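Local coordinates for soluble lytic murein transglycosylase (Escherichia coli, PDB 1QSA), which cleaves the glycosidic bonds between N-acetylmuramic acid and N-acetylglucosamine in peptidoglycan, leaving a 1,6-anhydro bond in the muramic acid residue, at residues P154-L158 with A182-T186; I161-K166 with Q216-A221. One frame throughout, in Å; residues are numbered along the deposited sequence.

Contact 1. Residues P154-L158 with A182-T186; sequences PLAYL and ADYQT. With SO4 (sulfate ion), chain M.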
loop_
_atom_site.group_PDB
_atom_site.type_symbol
_atom_site.label_atom_id
_atom_site.label_comp_id
_atom_site.label_asym_id
_atom_site.label_seq_id
_atom_site.Cartn_x
_atom_site.Cartn_y
_atom_site.Cartn_z
ATOM N N PRO A 154 26.759 20.970 -10.868
ATOM C CA PRO A 154 26.225 20.315 -12.072
ATOM C C PRO A 154 26.053 18.801 -11.876
ATOM O O PRO A 154 25.168 18.189 -12.479
ATOM C CB PRO A 154 27.250 20.671 -13.162
ATOM C CG PRO A 154 28.507 20.994 -12.388
ATOM C CD PRO A 154 27.999 21.710 -11.169
ATOM N N LEU A 155 26.882 18.201 -11.022
ATOM C CA LEU A 155 26.754 16.772 -10.748
ATOM C C LEU A 155 25.415 16.472 -10.074
ATOM O O LEU A 155 24.871 15.385 -10.249
ATOM C CB LEU A 155 27.897 16.252 -9.870
ATOM C CG LEU A 155 29.281 16.095 -10.512
ATOM C CD1 LEU A 155 30.256 15.582 -9.448
ATOM C CD2 LEU A 155 29.229 15.139 -11.701
ATOM N N ALA A 156 24.895 17.426 -9.293
ATOM C CA ALA A 156 23.604 17.241 -8.622
ATOM C C ALA A 156 22.491 17.295 -9.667
ATOM O O ALA A 156 21.477 16.600 -9.544
ATOM C CB ALA A 156 23.384 18.321 -7.552
ATOM N N TYR A 157 22.695 18.102 -10.706
ATOM C CA TYR A 157 21.718 18.231 -11.787
ATOM C C TYR A 157 21.636 16.897 -12.535
ATOM O O TYR A 157 20.552 16.332 -12.719
ATOM C CB TYR A 157 22.120 19.348 -12.763
ATOM C CG TYR A 157 21.006 19.751 -13.709
ATOM C CD1 TYR A 157 20.708 18.987 -14.847
ATOM C CD2 TYR A 157 20.211 20.863 -13.436
ATOM C CE1 TYR A 157 19.642 19.322 -15.682
ATOM C CE2 TYR A 157 19.135 21.208 -14.266
ATOM C CZ TYR A 157 18.859 20.431 -15.384
ATOM O OH TYR A 157 17.791 20.761 -16.176
ATOM N N LEU A 158 22.799 16.361 -12.898
ATOM C CA LEU A 158 22.867 15.096 -13.623
ATOM C C LEU A 158 22.329 13.936 -12.770
ATOM O O LEU A 158 21.660 13.034 -13.286
ATOM C CB LEU A 158 24.312 14.834 -14.066
ATOM C CG LEU A 158 24.486 13.889 -15.253
ATOM C CD1 LEU A 158 23.759 14.439 -16.488
ATOM C CD2 LEU A 158 25.975 13.714 -15.531
ATOM N N ALA A 182 25.485 23.613 -19.522
ATOM C CA ALA A 182 26.452 23.477 -20.613
ATOM C C ALA A 182 27.418 22.302 -20.467
ATOM O O ALA A 182 27.813 21.703 -21.470
ATOM C CB ALA A 182 27.229 24.782 -20.792
ATOM N N ASP A 183 27.745 21.945 -19.226
ATOM C CA ASP A 183 28.664 20.841 -18.927
ATOM C C ASP A 183 28.297 19.537 -19.641
ATOM O O ASP A 183 29.177 18.821 -20.148
ATOM C CB ASP A 183 28.679 20.529 -17.422
ATOM C CG ASP A 183 28.934 21.749 -16.560
ATOM O OD1 ASP A 183 28.104 22.696 -16.571
ATOM O OD2 ASP A 183 29.951 21.729 -15.833
ATOM N N TYR A 184 26.995 19.243 -19.697
ATOM C CA TYR A 184 26.516 18.002 -20.283
ATOM C C TYR A 184 25.611 18.171 -21.499
ATOM O O TYR A 184 24.891 17.250 -21.879
ATOM C CB TYR A 184 25.781 17.184 -19.207
ATOM C CG TYR A 184 26.447 17.222 -17.845
ATOM C CD1 TYR A 184 27.721 16.677 -17.642
ATOM C CD2 TYR A 184 25.810 17.829 -16.761
ATOM C CE1 TYR A 184 28.342 16.740 -16.391
ATOM C CE2 TYR A 184 26.417 17.900 -15.510
ATOM C CZ TYR A 184 27.679 17.353 -15.330
ATOM O OH TYR A 184 28.258 17.412 -14.085
ATOM N N GLN A 185 25.651 19.348 -22.113
ATOM C CA GLN A 185 24.824 19.630 -23.280
ATOM C C GLN A 185 25.025 18.619 -24.408
ATOM O O GLN A 185 24.089 18.302 -25.142
ATOM C CB GLN A 185 25.082 21.053 -23.781
ATOM C CG GLN A 185 24.350 21.407 -25.077
ATOM C CD GLN A 185 22.844 21.181 -25.003
ATOM O OE1 GLN A 185 22.223 20.735 -25.975
ATOM N NE2 GLN A 185 22.255 21.480 -23.849
ATOM N N THR A 186 26.244 18.112 -24.533
ATOM C CA THR A 186 26.580 17.172 -25.593
ATOM C C THR A 186 25.781 15.859 -25.584
ATOM O O THR A 186 25.595 15.233 -26.640
ATOM C CB THR A 186 28.092 16.934 -25.734
ATOM O OG1 THR A 186 28.356 16.425 -27.043
ATOM C CG2 THR A 186 28.624 15.965 -24.658
HETATM S S SO4 M . 24.486 26.771 -17.684
HETATM O O1 SO4 M . 25.471 25.970 -16.930
HETATM O O2 SO4 M . 24.340 26.226 -19.047
HETATM O O3 SO4 M . 23.182 26.744 -16.988
HETATM O O4 SO4 M . 24.956 28.170 -17.775
#
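The ring of Y184 lies flat against L158, whose methyl CD2 sits almost squarely over its centre: CD2 of L158 is 3.9 Å from the Y184 ring centroid and 8° off the ring normal, a CH-pi contact. CD1 of L158 reaches the CG-CD2 side of the same face, so both methyls bear on the ring. L158 can do this because its CG stands anti to the backbone N (chi1 -157°). On the opposite face D183 CB lies 3.7 Å above the plane of the Y184 ring, so the ring is held between a leucine methyl and the CB of the preceding aspartate.

P154 comes in at the ring's edge instead. Its carbonyl O lies 3.3 Å from Y184 CE2, while already accepting the helical bond from L158 N. The pyrrolidine crosses the tyrosine at about a right angle, bringing P154 CB to 3.5 Å from Y184 OH. Across the ring plane from P154 CB, L155 sets out away from 182-186 but turns its end back, and its CD2 comes to 3.4 Å from Y184 OH. P154 CG also touches the carboxylate of D183, 3.8 Å from OD2.

Beside this, A182 N donates to O2 of a sulfate ion at 2.9 Å; the ion, probably from the crystallisation liquor, is also hydrogen-bonded by R147 NH2. The contact is a small surface one, 244 Å² in all. It is a joint between helices of the alpha-superhelix, in which the N-terminal turn of helix 154-166 takes up the aromatic side chain that leads into helix 185-196. Inside, Y157 hydrogen-bonds through OH to L176 O and meets the ring of W129 from helix 118-129.

Contact 2. Residues I161-K166 with Q216-A221; sequences IRLAMK and QMAAVA. With SO4 (sulfate ion), chain N.
M165 and M217 carry the apolar part of the seam. M217 is bent at both chi2 and chi3, folding its thioether back so that SD lies 3.6 Å from M165 CB and CE reaches I161 CG2. M165 has CG anti to the backbone N (chi1 -174°), which sends its chain across the interface. CG lies 3.9 Å from V220 CB, and the terminal CE goes on to A221 CB. V220 forks over the backbone between M165 and K166, CG1 against M165 O and CG2 3.9 Å from K166 CG.

The polar part runs along one margin. R162 NH1 donates to Q216 OE1 at 2.7 Å, a bent bond with an N-H...O angle of 135°, the donor tilted out of the carbonyl plane and the two flat groups turned 56° apart. D212 takes the other end of the amide through Q216 NE2, which helps to settle which end faces R162. A sulfate ion, probably from the crystallisation liquor, lies at the guanidinium edge, with R162 NH1 3.0 Å from O3 and R162 NH2 3.1 Å from O1; NH2 also pairs with E159. K166 NZ adds a weak bond to O3.

Helices 154-166 and 212-228 run nearly parallel here, axes 9.6 Å apart, with L194 of helix 185-196 touching both methionines: side-by-side helix packing characteristic of an alpha-superhelix.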
loop_
_atom_site.group_PDB
_atom_site.type_symbol
_atom_site.label_atom_id
_atom_site.label_comp_id
_atom_site.label_asym_id
_atom_site.label_seq_id
_atom_site.Cartn_x
_atom_site.Cartn_y
_atom_site.Cartn_z
ATOM N N ILE A 161 18.617 13.547 -12.991
ATOM C CA ILE A 161 18.224 12.913 -14.258
ATOM C C ILE A 161 18.298 11.389 -14.090
ATOM O O ILE A 161 17.371 10.664 -14.474
ATOM C CB ILE A 161 19.129 13.376 -15.445
ATOM C CG1 ILE A 161 18.813 14.835 -15.793
ATOM C CG2 ILE A 161 18.940 12.450 -16.651
ATOM C CD1 ILE A 161 19.610 15.402 -16.942
ATOM N N ARG A 162 19.368 10.918 -13.442
ATOM C CA ARG A 162 19.542 9.485 -13.190
ATOM C C ARG A 162 18.408 8.971 -12.294
ATOM O O ARG A 162 17.793 7.943 -12.584
ATOM C CB ARG A 162 20.896 9.213 -12.517
ATOM C CG ARG A 162 21.233 7.722 -12.393
ATOM C CD ARG A 162 22.512 7.496 -11.591
ATOM N NE ARG A 162 22.306 7.820 -10.182
ATOM C CZ ARG A 162 21.841 6.967 -9.271
ATOM N NH1 ARG A 162 21.579 5.714 -9.598
ATOM N NH2 ARG A 162 21.667 7.358 -8.016
ATOM N N LEU A 163 18.102 9.716 -11.232
ATOM C CA LEU A 163 17.030 9.327 -10.310
ATOM C C LEU A 163 15.657 9.327 -10.992
ATOM O O LEU A 163 14.835 8.421 -10.760
ATOM C CB LEU A 163 16.997 10.253 -9.082
ATOM C CG LEU A 163 18.161 10.153 -8.080
ATOM C CD1 LEU A 163 18.069 11.282 -7.054
ATOM C CD2 LEU A 163 18.163 8.808 -7.389
ATOM N N ALA A 164 15.406 10.333 -11.830
ATOM C CA ALA A 164 14.127 10.428 -12.537
ATOM C C ALA A 164 13.976 9.244 -13.507
ATOM O O ALA A 164 12.905 8.648 -13.609
ATOM C CB ALA A 164 14.027 11.766 -13.294
ATOM N N MET A 165 15.061 8.898 -14.195
ATOM C CA MET A 165 15.042 7.784 -15.147
ATOM C C MET A 165 14.741 6.471 -14.426
ATOM O O MET A 165 13.862 5.718 -14.850
ATOM C CB MET A 165 16.381 7.695 -15.880
ATOM C CG MET A 165 16.410 6.656 -17.007
ATOM S SD MET A 165 15.342 7.114 -18.374
ATOM C CE MET A 165 15.719 5.784 -19.540
ATOM N N LYS A 166 15.414 6.242 -13.301
ATOM C CA LYS A 166 15.222 5.020 -12.513
ATOM C C LYS A 166 13.808 4.910 -11.981
ATOM O O LYS A 166 13.268 3.807 -11.863
ATOM C CB LYS A 166 16.213 4.959 -11.354
ATOM C CG LYS A 166 17.641 4.638 -11.787
ATOM C CD LYS A 166 18.644 4.943 -10.676
ATOM C CE LYS A 166 18.344 4.160 -9.406
ATOM N NZ LYS A 166 18.561 2.699 -9.539
ATOM N N GLN A 216 24.074 3.322 -16.300
ATOM C CA GLN A 216 22.855 3.214 -15.500
ATOM C C GLN A 216 21.622 3.657 -16.286
ATOM O O GLN A 216 20.554 3.044 -16.172
ATOM C CB GLN A 216 22.975 4.010 -14.213
ATOM C CG GLN A 216 23.955 3.413 -13.233
ATOM C CD GLN A 216 23.766 4.003 -11.865
ATOM O OE1 GLN A 216 22.664 3.978 -11.326
ATOM N NE2 GLN A 216 24.819 4.586 -11.317
ATOM N N MET A 217 21.766 4.717 -17.077
ATOM C CA MET A 217 20.669 5.215 -17.898
ATOM C C MET A 217 20.276 4.141 -18.918
ATOM O O MET A 217 19.097 3.830 -19.092
ATOM C CB MET A 217 21.092 6.494 -18.623
ATOM C CG MET A 217 21.274 7.721 -17.707
ATOM S SD MET A 217 19.708 8.313 -16.991
ATOM C CE MET A 217 18.989 9.138 -18.402
ATOM N N ALA A 218 21.277 3.544 -19.561
ATOM C CA ALA A 218 21.003 2.507 -20.557
ATOM C C ALA A 218 20.370 1.256 -19.933
ATOM O O ALA A 218 19.524 0.624 -20.553
ATOM C CB ALA A 218 22.292 2.136 -21.316
ATOM N N ALA A 219 20.770 0.905 -18.714
ATOM C CA ALA A 219 20.212 -0.277 -18.052
ATOM C C ALA A 219 18.721 -0.107 -17.757
ATOM O O ALA A 219 17.953 -1.067 -17.842
ATOM C CB ALA A 219 20.985 -0.616 -16.793
ATOM N N VAL A 220 18.300 1.117 -17.440
ATOM C CA VAL A 220 16.875 1.351 -17.192
ATOM C C VAL A 220 16.109 1.226 -18.521
ATOM O O VAL A 220 15.082 0.547 -18.600
ATOM C CB VAL A 220 16.616 2.746 -16.555
ATOM C CG1 VAL A 220 15.108 2.966 -16.366
ATOM C CG2 VAL A 220 17.324 2.861 -15.201
ATOM N N ALA A 221 16.620 1.862 -19.572
ATOM C CA ALA A 221 15.968 1.797 -20.876
ATOM C C ALA A 221 15.908 0.343 -21.364
ATOM O O ALA A 221 14.918 -0.092 -21.937
ATOM C CB ALA A 221 16.708 2.662 -21.882
HETATM S S SO4 N . 21.024 4.147 -6.223
HETATM O O1 SO4 N . 20.132 5.326 -6.212
HETATM O O2 SO4 N . 20.512 3.142 -5.269
HETATM O O3 SO4 N . 21.064 3.569 -7.581
HETATM O O4 SO4 N . 22.390 4.550 -5.826
HETATM O O HOH W 1 20.699 2.523 -11.193
#

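Both contacts draw on helix 154-166, contact 1 at its N-terminal turn and contact 2 at its C-terminal turns, with centres 15 Å apart. Contact 1 is a surface joint between a helix start and the residues leading into helix 185-196, and rests on one aromatic ring. Contact 2 is partly buried and larger, joining two helices through methionines and aliphatic side chains, with hydrogen bonding confined to its margin. Each has a sulfate ion, bound by a backbone amide and R147 in one case and by arginine and lysine in the other. Helix 185-196 connects them: it follows the tyrosine of contact 1 and packs on the methionines of contact 2.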